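PDB 2FSQ: Atu0111 protein from Agrobacterium tumefaciens, which is of unknown function but has an alpha-beta barrel fold and belongs to the 2H clan, so it may be related to the 2H phosphoesterases. Local coordinates for residues 128-136 / 145-153; 217-225 / 231-239. All coordinates share one frame; numbering follows the deposited sequence.

Contact 1: residues 128-136 / 145-153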
ATOM      1  N   LEU A 128     -19.908   8.790   0.067  1.00 19.67           N
ATOM      2  CA  LEU A 128     -19.486   8.785  -1.325  1.00 19.11           C
ATOM      3  C   LEU A 128     -19.763   7.420  -1.941  1.00 18.45           C
ATOM      4  O   LEU A 128     -19.883   6.436  -1.214  1.00 18.46           O
ATOM      5  CB  LEU A 128     -18.007   9.161  -1.440  1.00 19.05           C
ATOM      6  CG  LEU A 128     -17.639  10.533  -0.881  1.00 19.65           C
ATOM      7  CD1 LEU A 128     -16.143  10.725  -0.867  1.00 17.47           C
ATOM      8  CD2 LEU A 128     -18.299  11.667  -1.638  1.00 20.63           C
ATOM      9  N   PRO A 129     -19.918   7.361  -3.277  1.00 18.15           N
ATOM     10  CA  PRO A 129     -20.256   6.088  -3.895  1.00 18.18           C
ATOM     11  C   PRO A 129     -19.165   5.031  -3.749  1.00 17.21           C
ATOM     12  O   PRO A 129     -17.960   5.346  -3.686  1.00 17.26           O
ATOM     13  CB  PRO A 129     -20.438   6.456  -5.374  1.00 18.93           C
ATOM     14  CG  PRO A 129     -20.693   7.930  -5.393  1.00 20.28           C
ATOM     15  CD  PRO A 129     -19.851   8.454  -4.271  1.00 19.29           C
ATOM     16  N   ALA A 130     -19.590   3.776  -3.730  1.00 16.82           N
ATOM     17  CA  ALA A 130     -18.655   2.664  -3.722  1.00 16.30           C
ATOM     18  C   ALA A 130     -17.916   2.587  -5.043  1.00 16.07           C
ATOM     19  O   ALA A 130     -18.396   3.044  -6.086  1.00 16.28           O
ATOM     20  CB  ALA A 130     -19.403   1.359  -3.480  1.00 17.62           C
ATOM     21  N   PHE A 131     -16.722   2.007  -4.979  1.00 14.57           N
ATOM     22  CA  PHE A 131     -15.901   1.789  -6.159  1.00 14.85           C
ATOM     23  C   PHE A 131     -15.383   0.357  -6.168  1.00 14.62           C
ATOM     24  O   PHE A 131     -15.273  -0.285  -5.118  1.00 16.23           O
ATOM     25  CB  PHE A 131     -14.732   2.784  -6.200  1.00 14.74           C
ATOM     26  CG  PHE A 131     -13.894   2.806  -4.935  1.00 15.21           C
ATOM     27  CD1 PHE A 131     -12.832   1.910  -4.749  1.00 14.85           C
ATOM     28  CD2 PHE A 131     -14.159   3.738  -3.932  1.00 15.48           C
ATOM     29  CE1 PHE A 131     -12.049   1.958  -3.573  1.00 15.37           C
ATOM     30  CE2 PHE A 131     -13.389   3.792  -2.776  1.00 16.44           C
ATOM     31  CZ  PHE A 131     -12.340   2.891  -2.593  1.00 15.29           C
ATOM     32  N   ASN A 132     -15.083  -0.125  -7.369  1.00 14.17           N
ATOM     33  CA  ASN A 132     -14.487  -1.425  -7.581  1.00 14.13           C
ATOM     34  C   ASN A 132     -13.122  -1.242  -8.224  1.00 13.54           C
ATOM     35  O   ASN A 132     -12.967  -0.384  -9.092  1.00 13.50           O
ATOM     36  CB  ASN A 132     -15.362  -2.214  -8.549  1.00 14.59           C
ATOM     37  CG  ASN A 132     -16.737  -2.475  -8.000  1.00 16.08           C
ATOM     38  OD1 ASN A 132     -16.877  -3.050  -6.925  1.00 18.14           O
ATOM     39  ND2 ASN A 132     -17.766  -2.057  -8.738  1.00 17.66           N
HETATM   40  N   MSE A 133     -12.141  -2.024  -7.775  1.00 12.52           N
HETATM   41  CA  MSE A 133     -10.775  -1.958  -8.285  1.00 12.33           C
HETATM   42  C   MSE A 133     -10.391  -3.300  -8.892  1.00 11.08           C
HETATM   43  O   MSE A 133     -10.953  -4.345  -8.512  1.00 11.97           O
HETATM   44  CB  MSE A 133      -9.785  -1.607  -7.158  1.00 12.19           C
HETATM   45  CG  MSE A 133     -10.168  -0.386  -6.325  1.00 12.90           C
HETATM   46 SE   MSE A 133     -10.074   1.293  -7.315  0.75 18.24          SE
HETATM   47  CE  MSE A 133      -8.150   1.494  -7.546  1.00 15.08           C
ATOM     48  N   ARG A 134      -9.435  -3.285  -9.810  1.00 12.24           N
ATOM     49  CA  ARG A 134      -8.908  -4.508 -10.437  1.00 12.70           C
ATOM     50  C   ARG A 134      -7.393  -4.429 -10.472  1.00 12.85           C
ATOM     51  O   ARG A 134      -6.811  -3.329 -10.471  1.00 13.27           O
ATOM     52  CB  ARG A 134      -9.449  -4.735 -11.855  1.00 13.25           C
ATOM     53  CG  ARG A 134      -9.107  -3.653 -12.820  1.00 15.57           C
ATOM     54  CD  ARG A 134      -9.776  -4.005 -14.128  1.00 19.29           C
ATOM     55  NE  ARG A 134      -9.766  -2.903 -15.077  1.00 24.97           N
ATOM     56  CZ  ARG A 134      -8.913  -2.829 -16.084  1.00 27.86           C
ATOM     57  NH1 ARG A 134      -7.989  -3.777 -16.239  1.00 28.71           N
ATOM     58  NH2 ARG A 134      -8.972  -1.804 -16.916  1.00 29.26           N
ATOM     59  N   VAL A 135      -6.746  -5.593 -10.509  0.60 13.05           N
ATOM     60  CA  VAL A 135      -5.285  -5.662 -10.596  0.60 13.59           C
ATOM     61  C   VAL A 135      -4.808  -5.572 -12.046  0.60 13.96           C
ATOM     62  O   VAL A 135      -5.287  -6.306 -12.914  0.60 14.10           O
ATOM     63  CB  VAL A 135      -4.711  -6.933  -9.894  0.60 13.78           C
ATOM     64  CG1 VAL A 135      -5.198  -8.235 -10.557  0.60 13.55           C
ATOM     65  CG2 VAL A 135      -3.166  -6.885  -9.825  0.60 14.13           C
ATOM     66  N   THR A 136      -3.862  -4.669 -12.298  1.00 13.87           N
ATOM     67  CA  THR A 136      -3.365  -4.423 -13.648  1.00 15.10           C
ATOM     68  C   THR A 136      -1.899  -4.797 -13.827  1.00 14.91           C
ATOM     69  O   THR A 136      -1.437  -4.918 -14.960  1.00 16.86           O
ATOM     70  CB  THR A 136      -3.551  -2.961 -14.044  1.00 15.84           C
ATOM     71  OG1 THR A 136      -2.900  -2.138 -13.077  1.00 17.14           O
ATOM     72  CG2 THR A 136      -5.031  -2.614 -14.035  1.00 16.69           C
HETATM   73  N   MSE A 145      -2.916  -1.493  -9.111  0.60 13.48           N
HETATM   74  CA  MSE A 145      -4.352  -1.517  -9.349  0.60 15.31           C
HETATM   75  C   MSE A 145      -4.883  -0.229  -9.909  0.60 14.11           C
HETATM   76  O   MSE A 145      -4.315   0.840  -9.686  0.60 13.58           O
HETATM   77  CB  MSE A 145      -5.066  -1.754  -8.041  0.60 15.39           C
HETATM   78  CG  MSE A 145      -4.580  -3.008  -7.385  0.60 16.29           C
HETATM   79 SE   MSE A 145      -5.122  -3.218  -5.523  0.45 21.92          SE
HETATM   80  CE  MSE A 145      -7.037  -3.051  -5.717  0.60 20.60           C
ATOM     81  N   LYS A 146      -5.992  -0.349 -10.628  0.60 13.50           N
ATOM     82  CA  LYS A 146      -6.769   0.798 -11.038  0.60 14.61           C
ATOM     83  C   LYS A 146      -8.243   0.451 -10.868  0.60 13.17           C
ATOM     84  O   LYS A 146      -8.614  -0.668 -10.508  0.60 12.63           O
ATOM     85  CB  LYS A 146      -6.473   1.194 -12.497  0.60 14.81           C
ATOM     86  CG  LYS A 146      -5.123   1.891 -12.730  0.60 18.59           C
ATOM     87  CD  LYS A 146      -4.982   2.341 -14.174  0.60 18.60           C
ATOM     88  CE  LYS A 146      -5.756   3.627 -14.458  0.60 22.25           C
ATOM     89  NZ  LYS A 146      -5.368   4.781 -13.600  0.60 20.57           N
ATOM     90  N   GLY A 147      -9.087   1.418 -11.154  1.00 12.47           N
ATOM     91  CA  GLY A 147     -10.541   1.226 -11.142  1.00 13.29           C
ATOM     92  C   GLY A 147     -10.923   0.085 -12.087  1.00 13.49           C
ATOM     93  O   GLY A 147     -10.300  -0.122 -13.144  1.00 13.96           O
ATOM     94  N   ALA A 148     -11.906  -0.714 -11.688  1.00 13.86           N
ATOM     95  CA  ALA A 148     -12.362  -1.821 -12.529  1.00 14.36           C
ATOM     96  C   ALA A 148     -12.825  -1.256 -13.870  1.00 14.99           C
ATOM     97  O   ALA A 148     -12.574  -1.851 -14.926  1.00 16.74           O
ATOM     98  CB  ALA A 148     -13.487  -2.562 -11.839  1.00 14.71           C
ATOM     99  N   THR A 149     -13.472  -0.096 -13.804  1.00 15.11           N
ATOM    100  CA  THR A 149     -13.909   0.665 -14.981  1.00 15.63           C
ATOM    101  C   THR A 149     -13.384   2.104 -14.866  1.00 15.62           C
ATOM    102  O   THR A 149     -12.974   2.558 -13.774  1.00 15.17           O
ATOM    103  CB  THR A 149     -15.448   0.721 -15.090  1.00 15.24           C
ATOM    104  OG1 THR A 149     -15.951   1.509 -14.004  1.00 15.58           O
ATOM    105  CG2 THR A 149     -16.072  -0.686 -15.065  1.00 15.97           C
ATOM    106  N   ALA A 150     -13.387   2.829 -15.979  1.00 16.64           N
ATOM    107  CA  ALA A 150     -12.942   4.218 -15.965  1.00 17.11           C
ATOM    108  C   ALA A 150     -13.749   5.068 -14.978  1.00 16.89           C
ATOM    109  O   ALA A 150     -13.207   5.959 -14.331  1.00 17.37           O
ATOM    110  CB  ALA A 150     -12.953   4.824 -17.366  1.00 17.45           C
ATOM    111  N   GLU A 151     -15.037   4.770 -14.832  1.00 17.33           N
ATOM    112  CA  GLU A 151     -15.839   5.464 -13.836  1.00 16.31           C
ATOM    113  C   GLU A 151     -15.335   5.227 -12.407  1.00 16.43           C
ATOM    114  O   GLU A 151     -15.403   6.127 -11.573  1.00 15.88           O
ATOM    115  CB  GLU A 151     -17.311   5.038 -13.972  1.00 17.01           C
ATOM    116  CG  GLU A 151     -18.237   5.912 -13.157  1.00 18.75           C
ATOM    117  CD  GLU A 151     -19.610   5.307 -12.925  1.00 20.56           C
ATOM    118  OE1 GLU A 151     -19.755   4.063 -13.019  1.00 22.21           O
ATOM    119  OE2 GLU A 151     -20.544   6.074 -12.589  1.00 24.43           O
ATOM    120  N   ASP A 152     -14.884   4.011 -12.097  1.00 15.64           N
ATOM    121  CA  ASP A 152     -14.301   3.742 -10.777  1.00 14.96           C
ATOM    122  C   ASP A 152     -13.098   4.620 -10.469  1.00 15.14           C
ATOM    123  O   ASP A 152     -12.940   5.069  -9.344  1.00 14.01           O
ATOM    124  CB  ASP A 152     -13.913   2.271 -10.623  1.00 14.43           C
ATOM    125  CG  ASP A 152     -15.114   1.358 -10.583  1.00 14.52           C
ATOM    126  OD1 ASP A 152     -15.876   1.474  -9.620  1.00 15.17           O
ATOM    127  OD2 ASP A 152     -15.293   0.564 -11.539  1.00 15.37           O
ATOM    128  N   ASP A 153     -12.266   4.876 -11.471  1.00 14.67           N
ATOM    129  CA  ASP A 153     -11.145   5.801 -11.279  1.00 15.04           C
ATOM    130  C   ASP A 153     -11.628   7.188 -10.847  1.00 15.67           C
ATOM    131  O   ASP A 153     -11.046   7.819  -9.959  1.00 15.40           O
ATOM    132  CB  ASP A 153     -10.306   5.918 -12.547  1.00 16.17           C
ATOM    133  CG  ASP A 153      -9.612   4.631 -12.907  1.00 17.68           C
ATOM    134  OD1 ASP A 153      -9.035   3.966 -12.007  1.00 17.55           O
ATOM    135  OD2 ASP A 153      -9.661   4.267 -14.103  1.00 22.01           O
TER
HETATM  136  O   HOH W   1     -18.557   1.760  -8.882  1.00 23.88           O
HETATM  137  O   HOH W   2     -17.434  -1.139 -11.455  1.00 18.62           O
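D152, in the first turn of helix 150-167, reaches back to the backbone of N132: its OD1 accepts from N132 N at 2.9 Å in a nearly straight bond (173° at the hydrogen), although the donor stands well above the carboxylate plane, 67° out of it. The other oxygen serves the start of its own helix. OD2 takes T149 N on its anti lone pair and, from above the plane, T149 OG1 at 2.7 Å. One water links A130 O to D152 OD1 and a second joins N132 ND2 to OD2, so both oxygens are held and the rotation of the carboxylate is fixed. N132 O in turn accepts A148 N at 2.8 Å, and the CB atoms of N132 and A148 touch at 3.8 Å. Further on, R134 and K146 form a hydrogen-bonded antiparallel pair. With CG set between its backbone N and carbonyl carbon (chi1 61°), the extended R134 chain runs over A148, and NE donates to A148 O at 3.0 Å from above the carbonyl plane. The M133 chain, bent at chi2 and chi3, brings CE 3.5 Å from K146 C. In the modelled conformer, M145 crosses M133 at about a right angle, its CE close to M133 CB; there both also touch M85 of strand 84-92, while F131 meets the W159 ring edge-to-face. T149 N to D152 OD2 and a weak return bond from D152 N to T149 OG1 make a capping box. Strands 133-139 and 142-147 form an antiparallel beta hairpin, followed after A148-T149 by this capped helix.

Contact 2: residues 217-225 / 231-239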
ATOM      1  N   GLN A 217     -12.043  -7.821  -4.236  1.00 14.00           N
ATOM      2  CA  GLN A 217     -12.993  -7.548  -3.181  1.00 14.48           C
ATOM      3  C   GLN A 217     -12.274  -6.968  -1.968  1.00 15.00           C
ATOM      4  O   GLN A 217     -11.244  -7.500  -1.546  1.00 15.46           O
ATOM      5  CB  GLN A 217     -13.730  -8.814  -2.778  1.00 14.94           C
ATOM      6  CG  GLN A 217     -14.893  -8.516  -1.845  1.00 15.96           C
ATOM      7  CD  GLN A 217     -15.469  -9.740  -1.184  1.00 18.29           C
ATOM      8  OE1 GLN A 217     -15.084 -10.862  -1.470  1.00 19.41           O
ATOM      9  NE2 GLN A 217     -16.400  -9.518  -0.268  1.00 19.86           N
HETATM   10  N   MSE A 218     -12.827  -5.896  -1.400  0.50 14.15           N
HETATM   11  CA  MSE A 218     -12.234  -5.273  -0.211  0.50 13.98           C
HETATM   12  C   MSE A 218     -13.285  -4.751   0.749  0.50 14.26           C
HETATM   13  O   MSE A 218     -14.474  -4.665   0.422  0.50 14.40           O
HETATM   14  CB  MSE A 218     -11.270  -4.145  -0.604  0.50 14.21           C
HETATM   15  CG  MSE A 218     -10.039  -4.655  -1.306  0.50 12.78           C
HETATM   16 SE   MSE A 218      -8.831  -3.247  -1.866  0.37 15.44          SE
HETATM   17  CE  MSE A 218      -9.873  -2.531  -3.344  0.50 16.76           C
ATOM     18  N   ARG A 219     -12.839  -4.437   1.958  0.50 14.42           N
ATOM     19  CA  ARG A 219     -13.695  -3.773   2.921  0.50 15.22           C
ATOM     20  C   ARG A 219     -13.858  -2.308   2.498  0.50 16.18           C
ATOM     21  O   ARG A 219     -13.037  -1.786   1.742  0.50 16.19           O
ATOM     22  CB  ARG A 219     -13.053  -3.805   4.314  0.50 15.36           C
ATOM     23  CG  ARG A 219     -12.453  -5.132   4.774  0.50 15.93           C
ATOM     24  CD  ARG A 219     -12.122  -5.027   6.262  0.50 14.41           C
ATOM     25  NE  ARG A 219     -11.315  -6.144   6.753  0.50 15.64           N
ATOM     26  CZ  ARG A 219     -10.570  -6.099   7.856  0.50 17.24           C
ATOM     27  NH1 ARG A 219     -10.525  -4.998   8.597  0.50 17.87           N
ATOM     28  NH2 ARG A 219      -9.860  -7.156   8.223  0.50 20.04           N
ATOM     29  N   PRO A 220     -14.896  -1.626   3.008  1.00 16.43           N
ATOM     30  CA  PRO A 220     -15.010  -0.176   2.788  1.00 16.56           C
ATOM     31  C   PRO A 220     -13.789   0.576   3.358  1.00 15.42           C
ATOM     32  O   PRO A 220     -13.128   0.086   4.280  1.00 15.58           O
ATOM     33  CB  PRO A 220     -16.258   0.213   3.579  1.00 17.18           C
ATOM     34  CG  PRO A 220     -16.996  -1.046   3.790  1.00 18.76           C
ATOM     35  CD  PRO A 220     -16.027  -2.166   3.792  1.00 17.15           C
ATOM     36  N   PRO A 221     -13.507   1.764   2.823  1.00 14.91           N
ATOM     37  CA  PRO A 221     -12.357   2.513   3.349  1.00 14.03           C
ATOM     38  C   PRO A 221     -12.516   2.802   4.838  1.00 13.98           C
ATOM     39  O   PRO A 221     -13.630   3.063   5.312  1.00 15.07           O
ATOM     40  CB  PRO A 221     -12.404   3.827   2.564  1.00 14.34           C
ATOM     41  CG  PRO A 221     -13.163   3.495   1.310  1.00 14.39           C
ATOM     42  CD  PRO A 221     -14.208   2.490   1.750  1.00 14.89           C
ATOM     43  N   ALA A 222     -11.406   2.760   5.563  1.00 13.80           N
ATOM     44  CA  ALA A 222     -11.415   2.994   6.988  1.00 13.91           C
ATOM     45  C   ALA A 222     -10.189   3.787   7.401  1.00 13.58           C
ATOM     46  O   ALA A 222      -9.079   3.496   6.950  1.00 13.12           O
ATOM     47  CB  ALA A 222     -11.454   1.651   7.744  1.00 14.84           C
ATOM     48  N   PHE A 223     -10.398   4.744   8.302  1.00 14.42           N
ATOM     49  CA  PHE A 223      -9.295   5.454   8.939  1.00 15.10           C
ATOM     50  C   PHE A 223      -8.727   4.551  10.037  1.00 15.08           C
ATOM     51  O   PHE A 223      -9.478   4.069  10.907  1.00 15.61           O
ATOM     52  CB  PHE A 223      -9.774   6.802   9.503  1.00 15.60           C
ATOM     53  CG  PHE A 223      -8.711   7.565  10.246  1.00 15.77           C
ATOM     54  CD1 PHE A 223      -7.551   7.980   9.600  1.00 16.08           C
ATOM     55  CD2 PHE A 223      -8.872   7.869  11.587  1.00 16.96           C
ATOM     56  CE1 PHE A 223      -6.568   8.674  10.271  1.00 15.88           C
ATOM     57  CE2 PHE A 223      -7.895   8.575  12.268  1.00 17.16           C
ATOM     58  CZ  PHE A 223      -6.747   8.986  11.611  1.00 17.09           C
ATOM     59  N   CYS A 224      -7.413   4.317   9.985  1.00 14.58           N
ATOM     60  CA  CYS A 224      -6.732   3.340  10.825  1.00 14.86           C
ATOM     61  C   CYS A 224      -5.526   3.958  11.487  1.00 14.61           C
ATOM     62  O   CYS A 224      -4.963   4.954  10.990  1.00 14.65           O
ATOM     63  CB  CYS A 224      -6.208   2.154  10.004  1.00 14.80           C
ATOM     64  SG  CYS A 224      -7.477   1.197   9.146  1.00 16.27           S
ATOM     65  N   GLU A 225      -5.103   3.355  12.590  1.00 15.32           N
ATOM     66  CA  GLU A 225      -3.784   3.649  13.154  1.00 16.12           C
ATOM     67  C   GLU A 225      -2.897   2.406  13.115  1.00 15.62           C
ATOM     68  O   GLU A 225      -3.399   1.274  13.094  1.00 16.16           O
ATOM     69  CB  GLU A 225      -3.897   4.194  14.588  1.00 16.81           C
ATOM     70  CG  GLU A 225      -4.392   3.148  15.567  1.00 17.89           C
ATOM     71  CD  GLU A 225      -4.632   3.672  16.964  1.00 19.24           C
ATOM     72  OE1 GLU A 225      -4.521   4.901  17.198  1.00 22.00           O
ATOM     73  OE2 GLU A 225      -4.964   2.828  17.820  1.00 22.65           O
ATOM     74  N   HIS A 231       0.075  -4.356  11.187  1.00 14.35           N
ATOM     75  CA  HIS A 231      -1.328  -4.318  11.607  1.00 14.48           C
ATOM     76  C   HIS A 231      -1.883  -2.915  11.566  1.00 14.81           C
ATOM     77  O   HIS A 231      -1.220  -1.968  11.996  1.00 14.67           O
ATOM     78  CB  HIS A 231      -1.464  -4.912  13.018  1.00 14.84           C
ATOM     79  CG  HIS A 231      -2.878  -5.082  13.463  1.00 15.57           C
ATOM     80  ND1 HIS A 231      -3.727  -6.028  12.919  1.00 18.82           N
ATOM     81  CD2 HIS A 231      -3.599  -4.421  14.397  1.00 17.53           C
ATOM     82  CE1 HIS A 231      -4.909  -5.938  13.503  1.00 20.46           C
ATOM     83  NE2 HIS A 231      -4.857  -4.978  14.409  1.00 19.86           N
ATOM     84  N   PHE A 232      -3.106  -2.806  11.057  1.00 14.66           N
ATOM     85  CA  PHE A 232      -3.800  -1.523  10.889  1.00 15.01           C
ATOM     86  C   PHE A 232      -5.143  -1.616  11.592  1.00 15.58           C
ATOM     87  O   PHE A 232      -6.029  -2.347  11.145  1.00 16.41           O
ATOM     88  CB  PHE A 232      -3.963  -1.198   9.402  1.00 14.81           C
ATOM     89  CG  PHE A 232      -2.653  -1.080   8.698  1.00 13.91           C
ATOM     90  CD1 PHE A 232      -2.043   0.165   8.558  1.00 13.92           C
ATOM     91  CD2 PHE A 232      -1.990  -2.205   8.223  1.00 15.28           C
ATOM     92  CE1 PHE A 232      -0.809   0.282   7.957  1.00 14.85           C
ATOM     93  CE2 PHE A 232      -0.737  -2.105   7.648  1.00 15.05           C
ATOM     94  CZ  PHE A 232      -0.149  -0.849   7.494  1.00 14.35           C
ATOM     95  N   LYS A 233      -5.269  -0.913  12.716  1.00 16.11           N
ATOM     96  CA  LYS A 233      -6.468  -0.985  13.527  1.00 16.85           C
ATOM     97  C   LYS A 233      -7.483   0.019  13.015  1.00 16.91           C
ATOM     98  O   LYS A 233      -7.196   1.209  12.954  1.00 16.51           O
ATOM     99  CB  LYS A 233      -6.106  -0.699  14.977  1.00 17.41           C
ATOM    100  CG  LYS A 233      -7.295  -0.619  15.896  1.00 20.93           C
ATOM    101  CD  LYS A 233      -6.837  -0.567  17.357  1.00 25.74           C
ATOM    102  CE  LYS A 233      -7.986  -0.243  18.302  1.00 30.14           C
ATOM    103  NZ  LYS A 233      -9.142  -1.163  18.167  1.00 33.55           N
ATOM    104  N   GLU A 234      -8.665  -0.466  12.625  1.00 16.82           N
ATOM    105  CA  GLU A 234      -9.718   0.404  12.115  1.00 17.50           C
ATOM    106  C   GLU A 234     -10.349   1.238  13.220  1.00 17.80           C
ATOM    107  O   GLU A 234     -10.804   0.705  14.243  1.00 19.27           O
ATOM    108  CB  GLU A 234     -10.801  -0.391  11.380  1.00 17.99           C
ATOM    109  CG  GLU A 234     -10.309  -1.139  10.147  1.00 19.71           C
ATOM    110  CD  GLU A 234     -11.444  -1.706   9.327  1.00 20.77           C
ATOM    111  OE1 GLU A 234     -12.542  -1.909   9.895  1.00 27.42           O
ATOM    112  OE2 GLU A 234     -11.241  -1.977   8.125  1.00 21.31           O
ATOM    113  N   LEU A 235     -10.387   2.545  12.996  1.00 17.80           N
ATOM    114  CA  LEU A 235     -10.969   3.470  13.973  1.00 18.06           C
ATOM    115  C   LEU A 235     -12.288   4.060  13.483  1.00 18.60           C
ATOM    116  O   LEU A 235     -13.254   4.160  14.250  1.00 19.84           O
ATOM    117  CB  LEU A 235      -9.973   4.592  14.323  1.00 18.54           C
ATOM    118  CG  LEU A 235      -8.609   4.163  14.876  1.00 19.22           C
ATOM    119  CD1 LEU A 235      -7.703   5.376  15.073  1.00 20.96           C
ATOM    120  CD2 LEU A 235      -8.728   3.355  16.180  1.00 21.43           C
ATOM    121  N   VAL A 236     -12.335   4.459  12.209  1.00 18.86           N
ATOM    122  CA  VAL A 236     -13.551   5.015  11.623  1.00 18.78           C
ATOM    123  C   VAL A 236     -13.778   4.356  10.279  1.00 19.21           C
ATOM    124  O   VAL A 236     -12.930   4.457   9.395  1.00 19.24           O
ATOM    125  CB  VAL A 236     -13.461   6.543  11.382  1.00 19.31           C
ATOM    126  CG1 VAL A 236     -14.791   7.085  10.842  1.00 20.21           C
ATOM    127  CG2 VAL A 236     -13.065   7.299  12.648  1.00 18.74           C
ATOM    128  N   VAL A 237     -14.913   3.676  10.130  1.00 17.90           N
ATOM    129  CA  VAL A 237     -15.237   3.006   8.877  1.00 18.89           C
ATOM    130  C   VAL A 237     -16.179   3.875   8.041  1.00 19.14           C
ATOM    131  O   VAL A 237     -17.209   4.372   8.536  1.00 20.38           O
ATOM    132  CB  VAL A 237     -15.877   1.609   9.136  1.00 18.57           C
ATOM    133  CG1 VAL A 237     -16.248   0.946   7.817  1.00 20.15           C
ATOM    134  CG2 VAL A 237     -14.912   0.749   9.932  1.00 20.48           C
ATOM    135  N   PHE A 238     -15.845   4.033   6.764  1.00 19.09           N
ATOM    136  CA  PHE A 238     -16.651   4.850   5.871  1.00 19.86           C
ATOM    137  C   PHE A 238     -17.523   3.945   5.014  1.00 21.67           C
ATOM    138  O   PHE A 238     -17.314   3.812   3.811  1.00 22.01           O
ATOM    139  CB  PHE A 238     -15.742   5.760   5.023  1.00 18.54           C
ATOM    140  CG  PHE A 238     -14.814   6.609   5.855  1.00 17.40           C
ATOM    141  CD1 PHE A 238     -15.321   7.638   6.640  1.00 18.66           C
ATOM    142  CD2 PHE A 238     -13.443   6.357   5.875  1.00 17.04           C
ATOM    143  CE1 PHE A 238     -14.470   8.421   7.416  1.00 19.49           C
ATOM    144  CE2 PHE A 238     -12.585   7.130   6.647  1.00 18.04           C
ATOM    145  CZ  PHE A 238     -13.097   8.158   7.417  1.00 17.24           C
ATOM    146  N   ASP A 239     -18.487   3.291   5.671  1.00 23.68           N
ATOM    147  CA  ASP A 239     -19.360   2.328   5.006  1.00 25.97           C
ATOM    148  C   ASP A 239     -20.742   2.916   4.754  1.00 27.05           C
ATOM    149  O   ASP A 239     -20.895   4.140   4.690  1.00 28.41           O
ATOM    150  CB  ASP A 239     -19.435   0.995   5.775  1.00 26.82           C
ATOM    151  CG  ASP A 239     -19.933   1.145   7.210  1.00 29.12           C
ATOM    152  OD1 ASP A 239     -20.138   2.285   7.692  1.00 32.13           O
ATOM    153  OD2 ASP A 239     -20.117   0.091   7.862  1.00 32.04           O
TER
HETATM  154  O   HOH W   3     -13.658  -1.333   6.689  1.00 20.11           O
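Residues 222-225 and 233-237 pair as antiparallel strands whose axes make 137°, and a classic beta bulge interrupts them where L235 and V236 both face F223. F223 O accepts from both bulge residues, L235 N at 2.7 Å and V236 N at 3.2 Å, the latter on a lone pair. E225 and K233 exchange two backbone bonds beyond the bulge; at the other end F238 N donates to P221 O. On the face carrying A222 and C224, R219 and E234 make a salt bridge in the modelled conformer of R219: NH1 donates to E234 OE2 at 3.1 Å, close to the guanidinium plane but almost perpendicular to the carboxylate, 82° out of its plane. E234 CG, anti to the carbonyl carbon (chi1 -62°), and the extended chain beyond it carry the carboxylate to R219. A water ties the same OE2 to P220 O. E234 CG is 3.8 Å from C224 SG, and its OE2 3.7 Å from A222 CB. F232 meets H84 of strand 84-92, which begins an H-x-T sequence consistent with the 2H clan. The opposite face carries F223, E225 and V236. Here V236 CG2 sits at the edge of the F223 ring, and L235 crosses E225 at about a right angle, its CD1 3.9 Å from E225 OE1. E225 and K233 run side by side, their charged ends not in contact. CD2 of F238 rests 3.3 Å from P221 O, and V236 O lies over one face of this ring, nearer its periphery than its centre. Strand 233-237 is outermost in the four-stranded sheet, while 222-226 also pairs with 42-48. Helix 111-121 covers F223, E225 and L235; W159 of helix 150-167 meets P221 and F238.

From the N terminus the chain first lays down strands 42-48 and 84-92 of the four-stranded sheet. Contact 1 (128-136 with 145-153) then closes the connection 137-144 as a short hairpin and leads into helix 150-167. Strand 179-182 joins that hairpin in a three-stranded sheet, helix 195-212 follows, and contact 2 (217-225 with 231-239) closes the loop 226-230 near the C terminus. The two stand in series, neither nesting nor crossing, with centres about 18 Å apart. They touch where M218 CE packs against M133 and M145, M218 and M145 in their modelled conformers, and where P221 lies against F131. These residues join the three-stranded sheet to the segment leading into strand 222-226, and W159 touches both contacts.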